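Local coordinates for protein glycosyl hydrolase (PDB 5NDX) that probably hydrolyses O-glycosidic bonds, as a bacterial orthologue of human alpha-L-iduronidase in glycoside hydrolase family 39, at residues Thr144-Ser149 and Gly183-Leu188; Ile214-Ile219 and Pro260-Glu265; Arg6-Ala11 and Arg427-Gly432. The protein carries 2 engineered substitutions. All coordinates share one frame; numbering follows the deposited sequence.

Contact 1. Residues Thr144-Ser149 and Gly183-Leu188; sequences TNQADS and GTARTL. Engineered in segment 144-149: Gln146 (natural residue Glu). With 8U8 ((2~{R},3~{S},4~{S},5~{R},6~{S})-6-(4-methyl-2-oxidanylidene-chromen-7-yl)oxy-3,4,5-tris(oxidanyl)oxane-2-carboxylic acid), chain M.
Asp148 reaches from the loop after strand 140-142 to the chain leaving strand 179-184, where its carboxylate takes two consecutive backbone N-H groups at the C-terminal rim of the TIM barrel, the rim that holds the active site. Ala185 N meets OD1 of Asp148 at 3.0 Å, almost straight (174°) and on the syn lone pair. Arg186 N meets Asp148 OD2 at 3.1 Å, also from the syn side but somewhat out of the carboxylate plane. With CG held between its own backbone N and carbonyl carbon (chi1 69°), the acid faces both donors, and a further hydrogen bond joins OD2 to Ser189 OG, so this buried carboxylate has three hydrogen bonds.

The charged contact is looser. Arg186 bends at chi3 (-57°), which brings its guanidinium back over the loop; NH2 makes a weak bond to Asp148 O at 2.8 Å, and NE forms a long salt bridge with OD2. Ser149 OG donates to the same carbonyl oxygen.

Van der Waals packing is limited: Thr184 CG2 lies against the Asp148 carboxylate, the two side chains crossing at about a right angle, and Ala185 CB sits 3.5 Å from Gln146 CG. The same methyl touches the bound coumarin glycoside, 3.4 Å from its C10.

Both segments thus line the ligand pocket. Gln146 is engineered; the natural Glu is the predicted proton donor. Asn145, whose OD1 is bonded by Arg57, offers ND2 to the sugar hydroxyl O3 at 3.0 Å, and Gln146 NE2 bonds that same O3 at 3.1 Å. Gln146 NE2 also comes within 2.9 Å of O2, the glycosidic oxygen.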
# COMPACT_ATOMS: atom_id res chain seq x y z
N THR A 144 2.06 17.58 -11.45
CA THR A 144 0.66 17.35 -11.64
C THR A 144 0.57 16.17 -12.54
O THR A 144 1.35 16.00 -13.50
CB THR A 144 -0.06 18.60 -12.30
OG1 THR A 144 -1.45 18.67 -11.94
CG2 THR A 144 0.10 18.63 -13.83
N ASN A 145 -0.45 15.40 -12.24
CA ASN A 145 -0.62 14.09 -12.80
C ASN A 145 -0.82 14.18 -14.32
O ASN A 145 -1.24 15.23 -14.88
CB ASN A 145 -1.82 13.41 -12.13
CG ASN A 145 -1.97 11.96 -12.55
OD1 ASN A 145 -1.03 11.15 -12.41
ND2 ASN A 145 -3.15 11.64 -13.14
N GLN A 146 -0.48 13.06 -14.97
CA GLN A 146 -0.46 12.95 -16.39
C GLN A 146 0.16 14.25 -16.89
O GLN A 146 1.35 14.50 -16.66
CB GLN A 146 -1.87 12.67 -16.95
CG GLN A 146 -2.20 11.19 -17.13
CD GLN A 146 -3.18 10.62 -16.10
OE1 GLN A 146 -4.27 11.16 -15.90
NE2 GLN A 146 -2.80 9.51 -15.47
N ALA A 147 -0.69 15.13 -17.40
CA ALA A 147 -0.30 16.15 -18.35
C ALA A 147 -0.21 15.66 -19.84
O ALA A 147 -0.23 16.47 -20.76
CB ALA A 147 0.94 16.92 -17.92
N ASP A 148 -0.14 14.35 -20.06
CA ASP A 148 -0.25 13.76 -21.40
C ASP A 148 -1.57 12.95 -21.48
O ASP A 148 -1.56 11.76 -21.78
CB ASP A 148 1.00 12.92 -21.71
CG ASP A 148 1.08 11.72 -20.90
OD1 ASP A 148 0.54 11.68 -19.79
OD2 ASP A 148 1.71 10.80 -21.32
N SER A 149 -2.68 13.63 -21.17
CA SER A 149 -4.06 13.12 -21.33
C SER A 149 -5.06 14.30 -21.47
O SER A 149 -5.39 14.69 -22.60
CB SER A 149 -4.42 12.17 -20.18
OG SER A 149 -3.69 10.96 -20.28
N GLY A 183 5.27 12.19 -14.03
CA GLY A 183 4.07 11.38 -13.77
C GLY A 183 3.17 11.18 -15.00
O GLY A 183 1.94 11.29 -14.91
N THR A 184 3.80 10.89 -16.13
CA THR A 184 3.11 10.71 -17.40
C THR A 184 2.52 9.31 -17.55
O THR A 184 3.07 8.32 -17.03
CB THR A 184 4.04 11.03 -18.59
OG1 THR A 184 5.37 10.55 -18.33
CG2 THR A 184 4.09 12.55 -18.82
N ALA A 185 1.40 9.23 -18.27
CA ALA A 185 0.65 7.98 -18.42
C ALA A 185 1.09 7.13 -19.62
O ALA A 185 0.91 5.92 -19.60
CB ALA A 185 -0.84 8.27 -18.54
N ARG A 186 1.63 7.76 -20.65
CA ARG A 186 2.01 7.05 -21.85
C ARG A 186 3.49 7.04 -22.07
O ARG A 186 4.17 8.07 -21.94
CB ARG A 186 1.28 7.66 -23.06
CG ARG A 186 -0.22 7.33 -23.00
CD ARG A 186 -1.02 8.08 -24.04
NE ARG A 186 -0.81 9.50 -23.86
CZ ARG A 186 -1.12 10.45 -24.74
NH1 ARG A 186 -1.72 10.16 -25.90
NH2 ARG A 186 -0.84 11.73 -24.45
N THR A 187 4.00 5.87 -22.42
CA THR A 187 5.42 5.63 -22.52
C THR A 187 6.05 6.58 -23.55
O THR A 187 5.62 6.64 -24.72
CB THR A 187 5.63 4.17 -22.88
OG1 THR A 187 4.90 3.36 -21.95
CG2 THR A 187 7.11 3.80 -22.85
N LEU A 188 7.02 7.36 -23.10
CA LEU A 188 7.76 8.28 -23.94
C LEU A 188 6.85 9.29 -24.65
O LEU A 188 7.14 9.70 -25.77
CB LEU A 188 8.64 7.52 -24.94
CG LEU A 188 9.78 6.69 -24.34
CD1 LEU A 188 10.63 6.03 -25.42
CD2 LEU A 188 10.67 7.52 -23.43
C15 8U8 M . -7.36 9.26 -20.25
C13 8U8 M . -6.16 8.52 -20.12
C14 8U8 M . -5.38 8.32 -21.27
C16 8U8 M . -4.17 7.62 -21.18
O9 8U8 M . -3.56 7.46 -22.24
O8 8U8 M . -3.73 7.10 -19.98
C11 8U8 M . -4.41 7.38 -18.82
C10 8U8 M . -3.86 6.96 -17.61
C12 8U8 M . -5.64 8.08 -18.88
C7 8U8 M . -6.28 8.37 -17.66
C8 8U8 M . -5.73 7.95 -16.45
C9 8U8 M . -4.52 7.24 -16.41
O2 8U8 M . -3.92 6.84 -15.23
C5 8U8 M . -4.65 6.58 -13.96
O1 8U8 M . -5.79 5.75 -14.24
C1 8U8 M . -6.78 5.66 -13.30
C6 8U8 M . -7.14 4.29 -13.37
O7 8U8 M . -8.28 4.01 -13.03
O6 8U8 M . -6.26 3.52 -13.73
C2 8U8 M . -6.36 5.90 -11.81
O5 8U8 M . -5.69 4.73 -11.32
C3 8U8 M . -5.50 7.22 -11.60
O4 8U8 M . -6.23 8.15 -10.88
C4 8U8 M . -5.04 7.83 -12.97
O3 8U8 M . -3.97 8.83 -12.69

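Contact 2. Residues Ile214-Ile219 and Pro260-Glu265; sequences IDYISI and PIVNDE. With 8U8 ((2~{R},3~{S},4~{S},5~{R},6~{S})-6-(4-methyl-2-oxidanylidene-chromen-7-yl)oxy-3,4,5-tris(oxidanyl)oxane-2-carboxylic acid), chain M; 8U8 ((2~{R},3~{S},4~{S},5~{R},6~{S})-6-(4-methyl-2-oxidanylidene-chromen-7-yl)oxy-3,4,5-tris(oxidanyl)oxane-2-carboxylic acid), chain N.
Ile217 and Ile219 are laced to the neighbouring strand by four backbone bonds, the tight part of this contact: Ile217 N to Pro260 O, Val262 N to Ile217 O (2.8 Å), Ile219 N to Val262 O and Asp264 N to Ile219 O. On one face Ile261 CD1 turns back to Ile217 CB at 4.0 Å, under helix 235-252. These are the sixth and seventh parallel strands of the TIM barrel, at 24° to each other, and Ser218 and Val262 pair on its inner face. Where the seventh strand ends, Asn263 OD1 accepts from Glu265 N in an Asx turn, and its ND2 is hydrogen-bonded to Glu221 O. Glu265 OE2 accepts from the sugar hydroxyl O3 of one bound coumarin glycoside and is held by Arg57.

The more open side is the partly exposed edge at Asp215 and Pro260; a second coumarin glycoside packs there. Tyr216 carries CG between its backbone N and carbonyl carbon (chi1 66°), which presents one ring face to this ligand: the coumarin methyl C15 stands 3.9 Å above the ring centre. Removing the ring by an alanine here would probably leave that methyl without its platform and Phe141 O without the phenol that bonds it. Val262 CG2 approaches the ring obliquely, 3.9 Å from Tyr216 CD1, while Pro260 CB lies 3.3 Å from the coumarin carbonyl oxygen O9.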
# COMPACT_ATOMS: atom_id res chain seq x y z
N ILE A 214 15.79 18.18 -10.91
CA ILE A 214 14.89 17.03 -10.88
C ILE A 214 15.57 15.95 -10.05
O ILE A 214 16.71 15.57 -10.31
CB ILE A 214 14.48 16.56 -12.29
CG1 ILE A 214 13.47 15.40 -12.19
CG2 ILE A 214 15.68 16.15 -13.12
CD1 ILE A 214 12.71 15.12 -13.49
N ASP A 215 14.89 15.52 -8.99
CA ASP A 215 15.45 14.57 -8.05
C ASP A 215 15.05 13.14 -8.36
O ASP A 215 15.67 12.24 -7.88
CB ASP A 215 15.02 14.94 -6.65
CG ASP A 215 15.55 16.32 -6.23
OD1 ASP A 215 16.76 16.51 -6.33
OD2 ASP A 215 14.77 17.21 -5.86
N TYR A 216 14.01 12.95 -9.18
CA TYR A 216 13.59 11.58 -9.59
C TYR A 216 12.72 11.69 -10.82
O TYR A 216 12.09 12.72 -11.07
CB TYR A 216 12.87 10.83 -8.41
CG TYR A 216 11.57 11.47 -8.04
CD1 TYR A 216 10.41 11.15 -8.73
CD2 TYR A 216 11.49 12.45 -7.06
CE1 TYR A 216 9.19 11.77 -8.43
CE2 TYR A 216 10.30 13.08 -6.76
CZ TYR A 216 9.13 12.72 -7.44
OH TYR A 216 7.91 13.33 -7.19
N ILE A 217 12.67 10.60 -11.58
CA ILE A 217 11.85 10.52 -12.75
C ILE A 217 10.67 9.58 -12.50
O ILE A 217 10.86 8.42 -12.14
CB ILE A 217 12.70 10.03 -13.94
CG1 ILE A 217 13.79 11.08 -14.24
CG2 ILE A 217 11.83 9.85 -15.17
CD1 ILE A 217 14.94 10.53 -15.04
N SER A 218 9.45 10.08 -12.70
CA SER A 218 8.26 9.28 -12.46
C SER A 218 7.41 9.10 -13.71
O SER A 218 7.18 10.06 -14.46
CB SER A 218 7.42 9.87 -11.33
OG SER A 218 6.99 11.15 -11.65
N ILE A 219 6.93 7.88 -13.88
CA ILE A 219 5.97 7.50 -14.91
C ILE A 219 4.92 6.57 -14.32
O ILE A 219 5.14 6.03 -13.23
CB ILE A 219 6.68 6.77 -16.06
CG1 ILE A 219 7.44 5.55 -15.58
CG2 ILE A 219 7.66 7.71 -16.76
CD1 ILE A 219 8.09 4.78 -16.72
N PRO A 260 16.84 8.35 -9.48
CA PRO A 260 15.79 7.46 -8.99
C PRO A 260 14.61 7.40 -9.97
O PRO A 260 14.18 8.43 -10.50
CB PRO A 260 15.41 8.06 -7.63
CG PRO A 260 16.68 8.77 -7.15
CD PRO A 260 17.35 9.26 -8.42
N ILE A 261 14.18 6.19 -10.28
CA ILE A 261 13.03 5.93 -11.18
C ILE A 261 11.85 5.48 -10.34
O ILE A 261 12.00 4.60 -9.46
CB ILE A 261 13.34 4.81 -12.19
CG1 ILE A 261 14.61 5.13 -12.98
CG2 ILE A 261 12.18 4.60 -13.16
CD1 ILE A 261 14.54 6.43 -13.78
N VAL A 262 10.69 6.07 -10.61
CA VAL A 262 9.49 5.82 -9.82
C VAL A 262 8.35 5.46 -10.78
O VAL A 262 8.16 6.15 -11.79
CB VAL A 262 9.16 7.08 -9.03
CG1 VAL A 262 7.78 6.99 -8.39
CG2 VAL A 262 10.26 7.32 -8.00
N ASN A 263 7.68 4.35 -10.53
CA ASN A 263 6.38 4.06 -11.14
C ASN A 263 5.34 4.48 -10.11
O ASN A 263 5.10 3.77 -9.15
CB ASN A 263 6.25 2.62 -11.52
CG ASN A 263 4.99 2.30 -12.30
OD1 ASN A 263 3.99 3.04 -12.27
ND2 ASN A 263 5.00 1.15 -12.94
N ASP A 264 4.69 5.61 -10.34
CA ASP A 264 3.81 6.23 -9.36
C ASP A 264 2.36 5.72 -9.42
O ASP A 264 1.51 6.17 -8.63
CB ASP A 264 3.91 7.80 -9.47
CG ASP A 264 3.50 8.35 -10.83
OD1 ASP A 264 3.04 7.56 -11.73
OD2 ASP A 264 3.58 9.59 -11.03
N GLU A 265 2.07 4.82 -10.35
CA GLU A 265 0.75 4.20 -10.45
C GLU A 265 0.85 2.87 -11.13
O GLU A 265 0.63 2.75 -12.35
CB GLU A 265 -0.21 5.06 -11.28
CG GLU A 265 -1.02 6.04 -10.51
CD GLU A 265 -2.01 6.77 -11.40
OE1 GLU A 265 -2.81 6.10 -12.10
OE2 GLU A 265 -2.01 8.02 -11.35
C15 8U8 M . -7.36 9.26 -20.25
C13 8U8 M . -6.16 8.52 -20.12
C14 8U8 M . -5.38 8.32 -21.27
C16 8U8 M . -4.17 7.62 -21.18
O9 8U8 M . -3.56 7.46 -22.24
O8 8U8 M . -3.73 7.10 -19.98
C11 8U8 M . -4.41 7.38 -18.82
C10 8U8 M . -3.86 6.96 -17.61
C12 8U8 M . -5.64 8.08 -18.88
C7 8U8 M . -6.28 8.37 -17.66
C8 8U8 M . -5.73 7.95 -16.45
C9 8U8 M . -4.52 7.24 -16.41
O2 8U8 M . -3.92 6.84 -15.23
C5 8U8 M . -4.65 6.58 -13.96
O1 8U8 M . -5.79 5.75 -14.24
C1 8U8 M . -6.78 5.66 -13.30
C6 8U8 M . -7.14 4.29 -13.37
O7 8U8 M . -8.28 4.01 -13.03
O6 8U8 M . -6.26 3.52 -13.73
C2 8U8 M . -6.36 5.90 -11.81
O5 8U8 M . -5.69 4.73 -11.32
C3 8U8 M . -5.50 7.22 -11.60
O4 8U8 M . -6.23 8.15 -10.88
C4 8U8 M . -5.04 7.83 -12.97
O3 8U8 M . -3.97 8.83 -12.69
C15 8U8 N . 9.07 9.58 -5.07
C13 8U8 N . 10.25 9.05 -4.55
C14 8U8 N . 11.48 9.44 -5.07
C16 8U8 N . 12.66 8.98 -4.50
O9 8U8 N . 13.73 9.29 -5.01
O8 8U8 N . 12.62 8.09 -3.48
C11 8U8 N . 11.44 7.74 -2.92
C10 8U8 N . 11.53 6.92 -1.83
C12 8U8 N . 10.24 8.20 -3.44
C7 8U8 N . 9.07 7.80 -2.80
C8 8U8 N . 9.15 6.95 -1.70
C9 8U8 N . 10.37 6.51 -1.19
O2 8U8 N . 10.40 5.69 -0.09
C5 8U8 N . 11.61 5.61 0.70
O1 8U8 N . 12.32 4.56 0.02
C1 8U8 N . 13.55 4.08 0.60
C6 8U8 N . 14.66 5.19 0.62
O7 8U8 N . 14.60 6.12 -0.20
O6 8U8 N . 15.51 5.11 1.53
C2 8U8 N . 13.19 3.58 2.00
O5 8U8 N . 14.35 3.03 2.70
C3 8U8 N . 12.56 4.73 2.82
O4 8U8 N . 12.17 4.20 4.06
C4 8U8 N . 11.30 5.24 2.11
O3 8U8 N . 10.74 6.37 2.78

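Contact 3. Residues Arg6-Ala11 and Arg427-Gly432; sequences RINVDA and RLEVSG
Glu429 lies across from Arg6 and Asn8 where strands 6-10 and 427-431 run parallel, neighbours in the large mixed sheet outside the barrel, consistent with the beta-sandwich domain of this family. Its CB rests on the backbone, 3.8 Å from Ile7 O, and at a like distance from Asn8 OD1. CG stands anti to the carbonyl carbon (chi1 -65°), and the chain then runs extended, carrying CD toward the two arginines. At the tip, OE1 is only loosely approached by Arg6 NH2. OE2 does the binding: it forms a salt bridge with Arg6 NH2 at 2.7 Å and accepts from Arg427 NE at 2.6 Å through its anti lone pair. The carboxylate is nearly perpendicular to the Arg6 guanidinium (88°) but lies at the edge of that of Arg427. The shared acid probably offsets the closeness of the two cations, whose planes are 19° apart; Arg427 CD lies over one face of the Arg6 guanidinium, 3.7 Å above its plane.

Beneath this polar face, five backbone bonds from Ile7 N to Ala11 N hold the pair in register. Ile7, Val9, Leu428 and Val430 occupy the buried face, where Leu428 CD1 touches Ile7 CG2 at 4.1 Å, and Val9 and Val430 pack on strand 407-413. Further along the polar face, Ser431 OG gives a weak hydrogen bond to Asn8 OD1 at 3.4 Å.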
# COMPACT_ATOMS: atom_id res chain seq x y z
N ARG A 6 12.37 -28.34 -4.16
CA ARG A 6 13.09 -28.21 -2.88
C ARG A 6 13.75 -26.84 -2.94
O ARG A 6 14.46 -26.55 -3.90
CB ARG A 6 14.11 -29.36 -2.60
CG ARG A 6 13.51 -30.79 -2.52
CD ARG A 6 14.48 -32.03 -2.28
NE ARG A 6 15.27 -31.81 -1.05
CZ ARG A 6 15.28 -32.54 0.10
NH1 ARG A 6 14.57 -33.67 0.29
NH2 ARG A 6 16.07 -32.12 1.09
N ILE A 7 13.44 -25.97 -1.98
CA ILE A 7 14.03 -24.63 -1.91
C ILE A 7 14.84 -24.53 -0.61
O ILE A 7 14.30 -24.82 0.45
CB ILE A 7 12.95 -23.57 -1.94
CG1 ILE A 7 12.11 -23.69 -3.23
CG2 ILE A 7 13.53 -22.18 -1.92
CD1 ILE A 7 11.01 -22.65 -3.31
N ASN A 8 16.12 -24.17 -0.71
CA ASN A 8 16.96 -23.91 0.43
C ASN A 8 17.30 -22.44 0.45
O ASN A 8 17.84 -21.89 -0.53
CB ASN A 8 18.28 -24.73 0.46
CG ASN A 8 19.14 -24.36 1.71
OD1 ASN A 8 18.88 -24.78 2.84
ND2 ASN A 8 20.11 -23.46 1.50
N VAL A 9 17.00 -21.81 1.57
CA VAL A 9 17.33 -20.43 1.81
C VAL A 9 18.42 -20.41 2.87
O VAL A 9 18.22 -20.93 3.99
CB VAL A 9 16.12 -19.67 2.33
CG1 VAL A 9 16.48 -18.26 2.72
CG2 VAL A 9 15.02 -19.60 1.25
N ASP A 10 19.55 -19.80 2.55
CA ASP A 10 20.64 -19.73 3.51
C ASP A 10 20.74 -18.38 4.16
O ASP A 10 21.23 -17.42 3.59
CB ASP A 10 21.96 -20.15 2.85
CG ASP A 10 23.14 -20.21 3.87
OD1 ASP A 10 23.03 -19.87 5.08
OD2 ASP A 10 24.19 -20.65 3.39
N ALA A 11 20.25 -18.31 5.38
CA ALA A 11 20.21 -17.06 6.14
C ALA A 11 21.59 -16.52 6.52
O ALA A 11 21.70 -15.32 6.86
CB ALA A 11 19.42 -17.26 7.42
N ARG A 427 9.12 -28.03 -0.66
CA ARG A 427 9.79 -28.34 0.59
C ARG A 427 10.74 -27.19 0.82
O ARG A 427 11.66 -26.99 0.03
CB ARG A 427 10.57 -29.63 0.55
CG ARG A 427 11.29 -29.97 1.87
CD ARG A 427 12.22 -31.18 1.74
NE ARG A 427 12.93 -31.35 3.01
CZ ARG A 427 12.53 -32.10 4.03
NH1 ARG A 427 11.42 -32.84 4.02
NH2 ARG A 427 13.26 -32.10 5.12
N LEU A 428 10.48 -26.41 1.86
CA LEU A 428 11.25 -25.22 2.14
C LEU A 428 12.19 -25.54 3.30
O LEU A 428 11.73 -25.95 4.36
CB LEU A 428 10.34 -24.07 2.53
CG LEU A 428 11.03 -22.76 2.96
CD1 LEU A 428 11.76 -22.17 1.77
CD2 LEU A 428 9.98 -21.77 3.44
N GLU A 429 13.47 -25.32 3.08
CA GLU A 429 14.51 -25.50 4.08
C GLU A 429 15.17 -24.14 4.33
O GLU A 429 15.47 -23.42 3.40
CB GLU A 429 15.54 -26.52 3.58
CG GLU A 429 14.88 -27.89 3.43
CD GLU A 429 15.76 -29.02 2.89
OE1 GLU A 429 16.97 -28.80 2.73
OE2 GLU A 429 15.23 -30.14 2.66
N VAL A 430 15.36 -23.79 5.58
CA VAL A 430 16.08 -22.58 5.90
C VAL A 430 17.28 -23.03 6.76
O VAL A 430 17.09 -23.65 7.79
CB VAL A 430 15.25 -21.57 6.68
CG1 VAL A 430 16.08 -20.31 6.97
CG2 VAL A 430 14.00 -21.17 5.91
N SER A 431 18.48 -22.69 6.33
CA SER A 431 19.70 -23.01 7.06
C SER A 431 20.45 -21.75 7.43
O SER A 431 20.05 -20.64 7.11
CB SER A 431 20.59 -23.92 6.20
OG SER A 431 20.96 -23.25 5.03
N GLY A 432 21.55 -21.93 8.15
CA GLY A 432 22.43 -20.81 8.53
C GLY A 432 21.83 -19.96 9.62
O GLY A 432 22.17 -18.82 9.73

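How the contacts relate
Contacts 1 and 2 belong to the barrel and adjoin through neighbouring strands 179-184 and 216-219, Gly183 N probably bonding Ser218 O; both reach the same bound glycoside. Contact 2 is the buried one, a regular parallel ladder with isoleucines toward the helices and polar residues among those on the inside, whereas contact 1 is partly buried and irregular, held mainly by one carboxylate at the barrel's rim. Contact 3 stands apart, its centre about 43 Å from that of contact 1 and 35 Å from that of contact 2, and away from the annotated sites. It too is a parallel strand pair, but partly buried, one face apolar and the other charged. Along the chain its segments enclose both barrel contacts.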